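PDB 4IOB: diguanylate cyclase TpbB from Pseudomonas aeruginosa, which catalyses the condensation of two GTP molecules into cyclic-di-GMP, a signal for biofilm formation, its GGDEF catalytic domain being the part described here. Local coordinates for residues L14-L18 with D131-L137; A96-I100 with R152-R156; I99-M103 with T117-I121. All blocks are in the same frame, centred on the assembly; numbering follows the deposited sequence.

Contact 1. Residues L14-L18 with D131-L137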
ATOM      1  N   LEU A  14       9.832   8.891  -5.030  1.00 42.44           N
ATOM      2  CA  LEU A  14       9.765   9.348  -3.647  1.00 41.95           C
ATOM      3  C   LEU A  14      10.744  10.489  -3.390  1.00 43.08           C
ATOM      4  O   LEU A  14      10.366  11.536  -2.866  1.00 45.33           O
ATOM      5  CB  LEU A  14      10.039   8.189  -2.687  1.00 41.46           C
ATOM      6  CG  LEU A  14       9.914   8.489  -1.192  1.00 40.01           C
ATOM      7  CD1 LEU A  14       8.534   9.040  -0.867  1.00 40.26           C
ATOM      8  CD2 LEU A  14      10.205   7.244  -0.369  1.00 39.48           C
ATOM      9  N   SER A  15      12.003  10.280  -3.762  1.00 43.67           N
ATOM     10  CA  SER A  15      13.036  11.291  -3.572  1.00 43.87           C
ATOM     11  C   SER A  15      12.608  12.635  -4.152  1.00 44.25           C
ATOM     12  O   SER A  15      12.663  13.661  -3.475  1.00 45.76           O
ATOM     13  CB  SER A  15      14.349  10.841  -4.213  1.00 45.25           C
ATOM     14  OG  SER A  15      14.779   9.602  -3.678  1.00 51.87           O
ATOM     15  N   ARG A  16      12.184  12.617  -5.411  1.00 43.12           N
ATOM     16  CA  ARG A  16      11.775  13.831  -6.107  1.00 42.87           C
ATOM     17  C   ARG A  16      10.484  14.417  -5.544  1.00 44.61           C
ATOM     18  O   ARG A  16      10.345  15.635  -5.431  1.00 46.88           O
ATOM     19  CB  ARG A  16      11.639  13.555  -7.606  1.00 41.33           C
ATOM     20  CG  ARG A  16      12.929  13.764  -8.382  1.00 40.27           C
ATOM     21  CD  ARG A  16      13.331  12.516  -9.151  1.00 39.32           C
ATOM     22  NE  ARG A  16      12.185  11.820  -9.726  1.00 39.79           N
ATOM     23  CZ  ARG A  16      12.248  10.612 -10.277  1.00 38.44           C
ATOM     24  NH1 ARG A  16      13.406   9.965 -10.328  1.00 36.54           N
ATOM     25  NH2 ARG A  16      11.156  10.050 -10.775  1.00 37.46           N
ATOM     26  N   ALA A  17       9.542  13.548  -5.190  1.00 44.68           N
ATOM     27  CA  ALA A  17       8.295  13.990  -4.579  1.00 43.13           C
ATOM     28  C   ALA A  17       8.576  14.639  -3.229  1.00 43.33           C
ATOM     29  O   ALA A  17       7.911  15.599  -2.837  1.00 41.71           O
ATOM     30  CB  ALA A  17       7.336  12.820  -4.420  1.00 41.63           C
ATOM     31  N   LEU A  18       9.568  14.107  -2.523  1.00 44.45           N
ATOM     32  CA  LEU A  18       9.949  14.629  -1.219  1.00 47.43           C
ATOM     33  C   LEU A  18      10.524  16.036  -1.364  1.00 51.55           C
ATOM     34  O   LEU A  18      10.205  16.932  -0.582  1.00 53.41           O
ATOM     35  CB  LEU A  18      10.962  13.699  -0.548  1.00 46.66           C
ATOM     36  CG  LEU A  18      11.007  13.717   0.981  1.00 47.93           C
ATOM     37  CD1 LEU A  18       9.638  13.398   1.563  1.00 47.42           C
ATOM     38  CD2 LEU A  18      12.050  12.740   1.499  1.00 49.49           C
ATOM     39  N   ASP A 131      11.734  12.619   7.534  1.00 58.07           N
ATOM     40  CA  ASP A 131      12.148  13.695   6.640  1.00 61.34           C
ATOM     41  C   ASP A 131      12.802  13.178   5.360  1.00 59.34           C
ATOM     42  O   ASP A 131      13.015  13.939   4.416  1.00 60.17           O
ATOM     43  CB  ASP A 131      13.094  14.655   7.368  1.00 65.03           C
ATOM     44  CG  ASP A 131      14.075  13.934   8.276  1.00 69.77           C
ATOM     45  OD1 ASP A 131      13.836  12.748   8.590  1.00 72.93           O
ATOM     46  OD2 ASP A 131      15.082  14.554   8.677  1.00 71.60           O
ATOM     47  N   THR A 132      13.115  11.886   5.327  1.00 57.86           N
ATOM     48  CA  THR A 132      13.782  11.299   4.166  1.00 55.56           C
ATOM     49  C   THR A 132      13.101  10.019   3.683  1.00 54.51           C
ATOM     50  O   THR A 132      12.338   9.398   4.421  1.00 56.80           O
ATOM     51  CB  THR A 132      15.265  11.002   4.456  1.00 55.41           C
ATOM     52  OG1 THR A 132      15.367  10.066   5.537  1.00 57.46           O
ATOM     53  CG2 THR A 132      16.001  12.280   4.825  1.00 56.57           C
ATOM     54  N   PRO A 133      13.384   9.626   2.430  1.00 51.77           N
ATOM     55  CA  PRO A 133      12.803   8.445   1.794  1.00 49.24           C
ATOM     56  C   PRO A 133      12.989   7.183   2.631  1.00 48.84           C
ATOM     57  O   PRO A 133      12.011   6.514   2.967  1.00 49.03           O
ATOM     58  CB  PRO A 133      13.594   8.327   0.489  1.00 49.42           C
ATOM     59  CG  PRO A 133      14.040   9.717   0.195  1.00 49.51           C
ATOM     60  CD  PRO A 133      14.312  10.338   1.534  1.00 50.45           C
ATOM     61  N   ALA A 134      14.236   6.865   2.959  1.00 47.65           N
ATOM     62  CA  ALA A 134      14.547   5.669   3.734  1.00 47.13           C
ATOM     63  C   ALA A 134      13.658   5.549   4.969  1.00 45.91           C
ATOM     64  O   ALA A 134      12.884   4.599   5.100  1.00 46.80           O
ATOM     65  CB  ALA A 134      16.015   5.661   4.131  1.00 46.27           C
ATOM     66  N   ALA A 135      13.773   6.517   5.871  1.00 43.58           N
ATOM     67  CA  ALA A 135      13.016   6.501   7.118  1.00 44.48           C
ATOM     68  C   ALA A 135      11.513   6.438   6.873  1.00 45.00           C
ATOM     69  O   ALA A 135      10.798   5.689   7.538  1.00 44.75           O
ATOM     70  CB  ALA A 135      13.366   7.716   7.964  1.00 44.48           C
ATOM     71  N   LEU A 136      11.039   7.229   5.916  1.00 45.66           N
ATOM     72  CA  LEU A 136       9.617   7.274   5.595  1.00 45.38           C
ATOM     73  C   LEU A 136       9.123   5.903   5.144  1.00 45.09           C
ATOM     74  O   LEU A 136       7.985   5.522   5.415  1.00 45.71           O
ATOM     75  CB  LEU A 136       9.345   8.321   4.515  1.00 44.81           C
ATOM     76  CG  LEU A 136       7.902   8.815   4.399  1.00 46.17           C
ATOM     77  CD1 LEU A 136       7.425   9.389   5.725  1.00 44.40           C
ATOM     78  CD2 LEU A 136       7.781   9.848   3.290  1.00 46.92           C
ATOM     79  N   LEU A 137       9.988   5.165   4.456  1.00 45.05           N
ATOM     80  CA  LEU A 137       9.667   3.812   4.025  1.00 44.39           C
ATOM     81  C   LEU A 137       9.697   2.862   5.217  1.00 44.86           C
ATOM     82  O   LEU A 137       8.802   2.033   5.390  1.00 43.13           O
ATOM     83  CB  LEU A 137      10.652   3.342   2.955  1.00 44.17           C
ATOM     84  CG  LEU A 137      10.710   4.170   1.669  1.00 44.59           C
ATOM     85  CD1 LEU A 137      11.866   3.722   0.789  1.00 44.45           C
ATOM     86  CD2 LEU A 137       9.392   4.089   0.915  1.00 44.63           C
TER
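Leu14 and Leu137 meet end on, their CD2 methyls 3.5 Å apart, while Pro133 lies between Leu14 and Leu18. The contact is a useful example of two helices that meet at a steep angle through a handful of branched side chains. Helix 7-23 and the start of helix 133-150 run at 105° to each other, with segment axes 10.8 Å apart at their closest.

The two leucines of segment 14-18 stand one turn apart, and both lie obliquely across the proline, Leu14 at its CB and Leu18 at its CD. In Leu14, CG lies opposite the backbone N (chi1 -176°), which carries CD2 across the helix interface to rest 3.7 Å from Pro133 CB. At the other end of the ring, Leu18 CD2 lies 3.3 Å from Pro133 CD. The same methyl also meets the turn leading into the helix, 3.5 Å from Thr132 CA and close against the carbonyl Asp131 O. On the side of the sheet, Leu136 CD2 is 4.3 Å from Leu14 CD1 and at similar range from Leu18 CD1, a looser meeting.

Leu14 and Leu136 also rest on Val30 of strand 27-35, and Leu18 and Leu136 on Leu28 and Tyr126, so the corner is seated on the central sheet of the GGDEF domain. At the more open margin, Ser15 OG passes 3.9 Å from Pro133 CG but gives its bonding to Glu11 O within its own helix.

Chemically the junction is largely apolar. Without a polar bond joining the segments, their mutual orientation probably rests on the shape of the leucines and proline and on their partial burial, with directional bonding left to bonds within each segment's own helix.

Contact 2. Residues A96-I100 with R152-R156; sequences ADNII and RGSRR
Arg155 and Ile100 carry most of this contact, in which helix 89-102 lies against strand 155-157 at the margin of the GGDEF domain's central sheet. That strand ends a beta-alpha-beta crossover: strand 119-126, helix 133-150 and strand 155-157 follow in order, the two strands lying parallel as neighbours. Helix 89-102 contributes one ionic and several apolar contacts, illustrating how an edge strand can be held from one face by mixed chemistry.

The ionic part is a salt bridge. Arg155 NE donates to Asp97 OD1 over 2.6 Å, with an N-H...O angle of 138°, so the bond is noticeably bent. The acceptor lies in the guanidinium plane, at its edge, and offers its syn lone pair; the carboxylate and guanidinium planes are turned 33° apart. In Arg155, CG sits between the backbone N and the carbonyl carbon (chi1 41°), and a further bend at chi2 leads the chain toward the helix, where it passes Asp97 at a slant with NE foremost.

Apolar contacts flank that bridge, nearer the arginine's backbone. Ala96 CB touches the aliphatic stem of the arginine, 3.9 Å from Arg155 CD. Ile100 points its CD1 at the strand, 3.9 Å from Arg155 CB and 3.6 Å from Ser154 C, so this methyl covers backbone as well as side chain.

Polar backbone is met at the loop end. Gly153 has a positive phi, and its N is bonded to Thr120 OG1, while Ser154 OG turns back to Ala151 O; both bonds probably help to hold the loop. The loop passes the metal region at a distance: Gly153 lies about 10 Å from the side chain of the magnesium-binding Ser35. Here Ile100 CG2 rests 3.4 Å from Gly153 O.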
ATOM      1  N   ALA A  96      -6.735   5.315   2.306  1.00 39.18           N
ATOM      2  CA  ALA A  96      -6.507   3.992   2.873  1.00 39.92           C
ATOM      3  C   ALA A  96      -7.831   3.309   3.197  1.00 40.74           C
ATOM      4  O   ALA A  96      -8.020   2.129   2.902  1.00 41.11           O
ATOM      5  CB  ALA A  96      -5.639   4.090   4.117  1.00 40.67           C
ATOM      6  N   ASP A  97      -8.745   4.059   3.807  1.00 40.51           N
ATOM      7  CA  ASP A  97     -10.075   3.544   4.106  1.00 39.79           C
ATOM      8  C   ASP A  97     -10.734   3.019   2.837  1.00 39.41           C
ATOM      9  O   ASP A  97     -11.350   1.954   2.838  1.00 39.28           O
ATOM     10  CB  ASP A  97     -10.947   4.635   4.730  1.00 40.06           C
ATOM     11  CG  ASP A  97     -10.461   5.059   6.101  1.00 40.87           C
ATOM     12  OD1 ASP A  97      -9.534   4.413   6.633  1.00 41.01           O
ATOM     13  OD2 ASP A  97     -11.009   6.040   6.648  1.00 40.93           O
ATOM     14  N   ASN A  98     -10.599   3.778   1.755  1.00 39.15           N
ATOM     15  CA  ASN A  98     -11.181   3.403   0.472  1.00 37.89           C
ATOM     16  C   ASN A  98     -10.545   2.143  -0.105  1.00 36.62           C
ATOM     17  O   ASN A  98     -11.234   1.289  -0.664  1.00 36.39           O
ATOM     18  CB  ASN A  98     -11.065   4.558  -0.525  1.00 38.52           C
ATOM     19  CG  ASN A  98     -11.755   5.818  -0.041  1.00 38.89           C
ATOM     20  OD1 ASN A  98     -12.467   5.804   0.964  1.00 39.67           O
ATOM     21  ND2 ASN A  98     -11.547   6.918  -0.755  1.00 39.29           N
ATOM     22  N   ILE A  99      -9.228   2.035   0.030  1.00 34.92           N
ATOM     23  CA  ILE A  99      -8.502   0.872  -0.464  1.00 33.72           C
ATOM     24  C   ILE A  99      -8.941  -0.396   0.260  1.00 35.43           C
ATOM     25  O   ILE A  99      -9.136  -1.441  -0.361  1.00 36.55           O
ATOM     26  CB  ILE A  99      -6.980   1.045  -0.302  1.00 32.27           C
ATOM     27  CG1 ILE A  99      -6.479   2.201  -1.170  1.00 31.37           C
ATOM     28  CG2 ILE A  99      -6.257  -0.243  -0.664  1.00 32.99           C
ATOM     29  CD1 ILE A  99      -4.981   2.403  -1.113  1.00 30.10           C
ATOM     30  N   ILE A 100      -9.097  -0.298   1.576  1.00 34.81           N
ATOM     31  CA  ILE A 100      -9.517  -1.435   2.385  1.00 34.25           C
ATOM     32  C   ILE A 100     -10.980  -1.784   2.132  1.00 35.15           C
ATOM     33  O   ILE A 100     -11.387  -2.936   2.282  1.00 36.39           O
ATOM     34  CB  ILE A 100      -9.314  -1.164   3.887  1.00 33.85           C
ATOM     35  CG1 ILE A 100      -7.827  -0.981   4.199  1.00 33.31           C
ATOM     36  CG2 ILE A 100      -9.897  -2.297   4.718  1.00 33.51           C
ATOM     37  CD1 ILE A 100      -7.540  -0.689   5.655  1.00 33.94           C
ATOM     38  N   ARG A 152      -5.805  -7.221  11.394  1.00 63.15           N
ATOM     39  CA  ARG A 152      -5.586  -7.312   9.956  1.00 62.89           C
ATOM     40  C   ARG A 152      -6.798  -6.814   9.179  1.00 61.06           C
ATOM     41  O   ARG A 152      -7.934  -6.926   9.641  1.00 63.72           O
ATOM     42  CB  ARG A 152      -5.203  -8.738   9.557  1.00 64.32           C
ATOM     43  N   GLY A 153      -6.547  -6.257   8.001  1.00 57.45           N
ATOM     44  CA  GLY A 153      -7.588  -5.578   7.244  1.00 54.02           C
ATOM     45  C   GLY A 153      -7.775  -4.184   7.808  1.00 52.97           C
ATOM     46  O   GLY A 153      -8.834  -3.575   7.657  1.00 53.49           O
ATOM     47  N   SER A 154      -6.733  -3.684   8.464  1.00 50.62           N
ATOM     48  CA  SER A 154      -6.770  -2.370   9.085  1.00 48.65           C
ATOM     49  C   SER A 154      -5.619  -1.498   8.599  1.00 47.52           C
ATOM     50  O   SER A 154      -4.609  -1.999   8.106  1.00 47.02           O
ATOM     51  CB  SER A 154      -6.711  -2.499  10.608  1.00 50.24           C
ATOM     52  OG  SER A 154      -5.479  -3.065  11.024  1.00 47.98           O
ATOM     53  N   ARG A 155      -5.786  -0.190   8.742  1.00 47.38           N
ATOM     54  CA  ARG A 155      -4.736   0.766   8.424  1.00 46.78           C
ATOM     55  C   ARG A 155      -4.157   1.310   9.723  1.00 45.99           C
ATOM     56  O   ARG A 155      -4.843   1.357  10.744  1.00 45.79           O
ATOM     57  CB  ARG A 155      -5.301   1.911   7.590  1.00 45.37           C
ATOM     58  CG  ARG A 155      -6.669   2.365   8.062  1.00 45.30           C
ATOM     59  CD  ARG A 155      -6.866   3.855   7.862  1.00 45.38           C
ATOM     60  NE  ARG A 155      -7.980   4.345   8.666  1.00 44.62           N
ATOM     61  CZ  ARG A 155      -7.947   4.453   9.990  1.00 43.86           C
ATOM     62  NH1 ARG A 155      -6.858   4.101  10.659  1.00 41.37           N
ATOM     63  NH2 ARG A 155      -9.005   4.910  10.645  1.00 44.61           N
ATOM     64  N   ARG A 156      -2.896   1.726   9.684  1.00 46.15           N
ATOM     65  CA  ARG A 156      -2.206   2.158  10.892  1.00 49.24           C
ATOM     66  C   ARG A 156      -1.194   3.261  10.604  1.00 48.16           C
ATOM     67  O   ARG A 156      -0.331   3.114   9.738  1.00 50.16           O
ATOM     68  CB  ARG A 156      -1.516   0.960  11.550  1.00 50.93           C
ATOM     69  CG  ARG A 156      -0.404   1.312  12.526  1.00 52.68           C
ATOM     70  CD  ARG A 156      -0.939   1.686  13.898  1.00 54.51           C
ATOM     71  NE  ARG A 156       0.083   1.519  14.927  1.00 58.20           N
ATOM     72  CZ  ARG A 156       1.118   2.338  15.091  1.00 61.63           C
ATOM     73  NH1 ARG A 156       1.271   3.385  14.291  1.00 64.23           N
ATOM     74  NH2 ARG A 156       2.002   2.110  16.052  1.00 61.49           N
TER

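Contact 3. Residues I99-M103 with T117-I121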
ATOM      1  N   ILE A  99      -9.228   2.035   0.030  1.00 34.92           N
ATOM      2  CA  ILE A  99      -8.502   0.872  -0.464  1.00 33.72           C
ATOM      3  C   ILE A  99      -8.941  -0.396   0.260  1.00 35.43           C
ATOM      4  O   ILE A  99      -9.136  -1.441  -0.361  1.00 36.55           O
ATOM      5  CB  ILE A  99      -6.980   1.045  -0.302  1.00 32.27           C
ATOM      6  CG1 ILE A  99      -6.479   2.201  -1.170  1.00 31.37           C
ATOM      7  CG2 ILE A  99      -6.257  -0.243  -0.664  1.00 32.99           C
ATOM      8  CD1 ILE A  99      -4.981   2.403  -1.113  1.00 30.10           C
ATOM      9  N   ILE A 100      -9.097  -0.298   1.576  1.00 34.81           N
ATOM     10  CA  ILE A 100      -9.517  -1.435   2.385  1.00 34.25           C
ATOM     11  C   ILE A 100     -10.980  -1.784   2.132  1.00 35.15           C
ATOM     12  O   ILE A 100     -11.387  -2.936   2.282  1.00 36.39           O
ATOM     13  CB  ILE A 100      -9.314  -1.164   3.887  1.00 33.85           C
ATOM     14  CG1 ILE A 100      -7.827  -0.981   4.199  1.00 33.31           C
ATOM     15  CG2 ILE A 100      -9.897  -2.297   4.718  1.00 33.51           C
ATOM     16  CD1 ILE A 100      -7.540  -0.689   5.655  1.00 33.94           C
ATOM     17  N   ALA A 101     -11.763  -0.783   1.745  1.00 35.33           N
ATOM     18  CA  ALA A 101     -13.185  -0.977   1.489  1.00 36.79           C
ATOM     19  C   ALA A 101     -13.430  -1.623   0.129  1.00 39.48           C
ATOM     20  O   ALA A 101     -14.474  -2.233  -0.099  1.00 41.28           O
ATOM     21  CB  ALA A 101     -13.928   0.347   1.591  1.00 35.48           C
ATOM     22  N   SER A 102     -12.463  -1.485  -0.773  1.00 41.83           N
ATOM     23  CA  SER A 102     -12.578  -2.065  -2.106  1.00 44.49           C
ATOM     24  C   SER A 102     -12.279  -3.561  -2.080  1.00 48.35           C
ATOM     25  O   SER A 102     -12.634  -4.291  -3.006  1.00 50.18           O
ATOM     26  CB  SER A 102     -11.636  -1.362  -3.084  1.00 43.70           C
ATOM     27  OG  SER A 102     -10.281  -1.611  -2.756  1.00 44.26           O
ATOM     28  N   MET A 103     -11.625  -4.010  -1.013  1.00 51.32           N
ATOM     29  CA  MET A 103     -11.277  -5.418  -0.862  1.00 53.89           C
ATOM     30  C   MET A 103     -12.410  -6.205  -0.216  1.00 56.95           C
ATOM     31  O   MET A 103     -12.377  -7.435  -0.169  1.00 58.36           O
ATOM     32  CB  MET A 103     -10.000  -5.569  -0.034  1.00 52.66           C
ATOM     33  CG  MET A 103      -8.741  -5.120  -0.755  1.00 51.04           C
ATOM     34  SD  MET A 103      -8.517  -5.989  -2.317  1.00 51.80           S
ATOM     35  CE  MET A 103      -8.471  -7.689  -1.757  1.00 50.99           C
ATOM     36  N   THR A 117     -10.231 -11.521   0.843  1.00 53.57           N
ATOM     37  CA  THR A 117      -9.019 -11.147   1.560  1.00 55.20           C
ATOM     38  C   THR A 117      -9.102  -9.719   2.084  1.00 54.17           C
ATOM     39  O   THR A 117      -9.960  -8.941   1.668  1.00 53.66           O
ATOM     40  CB  THR A 117      -7.770 -11.285   0.670  1.00 57.11           C
ATOM     41  OG1 THR A 117      -7.920 -10.468  -0.497  1.00 59.18           O
ATOM     42  CG2 THR A 117      -7.573 -12.733   0.247  1.00 56.38           C
ATOM     43  N   SER A 118      -8.203  -9.382   3.002  1.00 52.77           N
ATOM     44  CA  SER A 118      -8.156  -8.042   3.571  1.00 50.02           C
ATOM     45  C   SER A 118      -6.810  -7.391   3.288  1.00 47.95           C
ATOM     46  O   SER A 118      -5.828  -8.074   2.994  1.00 47.42           O
ATOM     47  CB  SER A 118      -8.408  -8.093   5.079  1.00 50.99           C
ATOM     48  OG  SER A 118      -9.665  -8.680   5.367  1.00 54.51           O
ATOM     49  N   LEU A 119      -6.769  -6.066   3.374  1.00 45.03           N
ATOM     50  CA  LEU A 119      -5.530  -5.329   3.163  1.00 43.59           C
ATOM     51  C   LEU A 119      -5.080  -4.621   4.435  1.00 43.69           C
ATOM     52  O   LEU A 119      -5.831  -3.845   5.026  1.00 45.08           O
ATOM     53  CB  LEU A 119      -5.689  -4.317   2.025  1.00 41.88           C
ATOM     54  CG  LEU A 119      -5.741  -4.888   0.606  1.00 41.76           C
ATOM     55  CD1 LEU A 119      -5.905  -3.772  -0.414  1.00 41.91           C
ATOM     56  CD2 LEU A 119      -4.492  -5.706   0.314  1.00 41.58           C
ATOM     57  N   THR A 120      -3.851  -4.901   4.854  1.00 39.80           N
ATOM     58  CA  THR A 120      -3.262  -4.225   6.000  1.00 36.68           C
ATOM     59  C   THR A 120      -2.345  -3.110   5.512  1.00 35.84           C
ATOM     60  O   THR A 120      -1.421  -3.354   4.737  1.00 36.72           O
ATOM     61  CB  THR A 120      -2.459  -5.199   6.880  1.00 36.52           C
ATOM     62  OG1 THR A 120      -3.321  -6.245   7.344  1.00 37.22           O
ATOM     63  CG2 THR A 120      -1.864  -4.471   8.075  1.00 36.51           C
ATOM     64  N   ILE A 121      -2.607  -1.889   5.965  1.00 34.11           N
ATOM     65  CA  ILE A 121      -1.868  -0.729   5.480  1.00 32.21           C
ATOM     66  C   ILE A 121      -1.151   0.025   6.595  1.00 32.17           C
ATOM     67  O   ILE A 121      -1.722   0.282   7.654  1.00 32.83           O
ATOM     68  CB  ILE A 121      -2.793   0.250   4.732  1.00 31.42           C
ATOM     69  CG1 ILE A 121      -3.595  -0.488   3.658  1.00 30.42           C
ATOM     70  CG2 ILE A 121      -1.986   1.383   4.118  1.00 31.84           C
ATOM     71  CD1 ILE A 121      -4.590   0.387   2.930  1.00 30.61           C
TER
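The layer between helix 89-102 and the central sheet of the GGDEF alpha/beta fold is built here by Ile99, Ile100 and Met103 on the helix side and by Leu119 and Ile121 on strand 119-126. It is buried and lies close to the metal site: the side chain of Leu119 is about 4 Å from that of Ser35, a magnesium-binding residue.

Leu119 and Ile121 both point at the helix, whereas Thr120 between them faces the other way, toward helix 133-150. Ile99 lies roughly perpendicular to both. Its CG2, opposite the backbone N, faces the strand and sits 3.6 Å from Leu119 CD1 and 4.0 Å from Ile121 CD1, bridging the two. Ile100 and Ile121 instead run past one another, oppositely directed, with Ile100 CG1 3.7 Å from Ile121 CD1.

At the far end Met103 lies across Leu119, its SD 3.9 Å from Leu119 CD1. The methionine folds on itself, with chi2 -56° and chi3 -58°, and this curl swings CE over toward Thr117, two residues before strand 119-126 begins. Ile57 of helix 47-62 touches both Met103 and Leu119, so a second helix closes this end of the layer, while Ile33 of strand 27-35 backs Ile99, Leu119 and Ile121.

Toward Met103, a serine hydroxyl adds a bond to the backbone: Ser102 OG donates to Ile99 O over 2.7 Å, approaching 31° out of the carbonyl plane.

Overall arrangement
From the N terminus, helix 7-23 waits longest for its partner: contact 1 closes a loop of 112 residues when the chain enters helix 133-150. Within that loop lies the whole of contact 3, which joins helix 89-102 to strand 119-126 after 13 residues. Contact 2 starts from the same helix but ends later, on strand 155-157, so it crosses contact 1. Contacts 2 and 3 overlap at Ile99 and Ile100, of which Ile100 touches both partner segments; their strands are sheet neighbours. Contact 1 lies about 24 Å from contact 3, centre to centre, across the chain's centre. Contact 1 pairs helices on one sheet face; contacts 2 and 3 fasten helix 89-102 to the other.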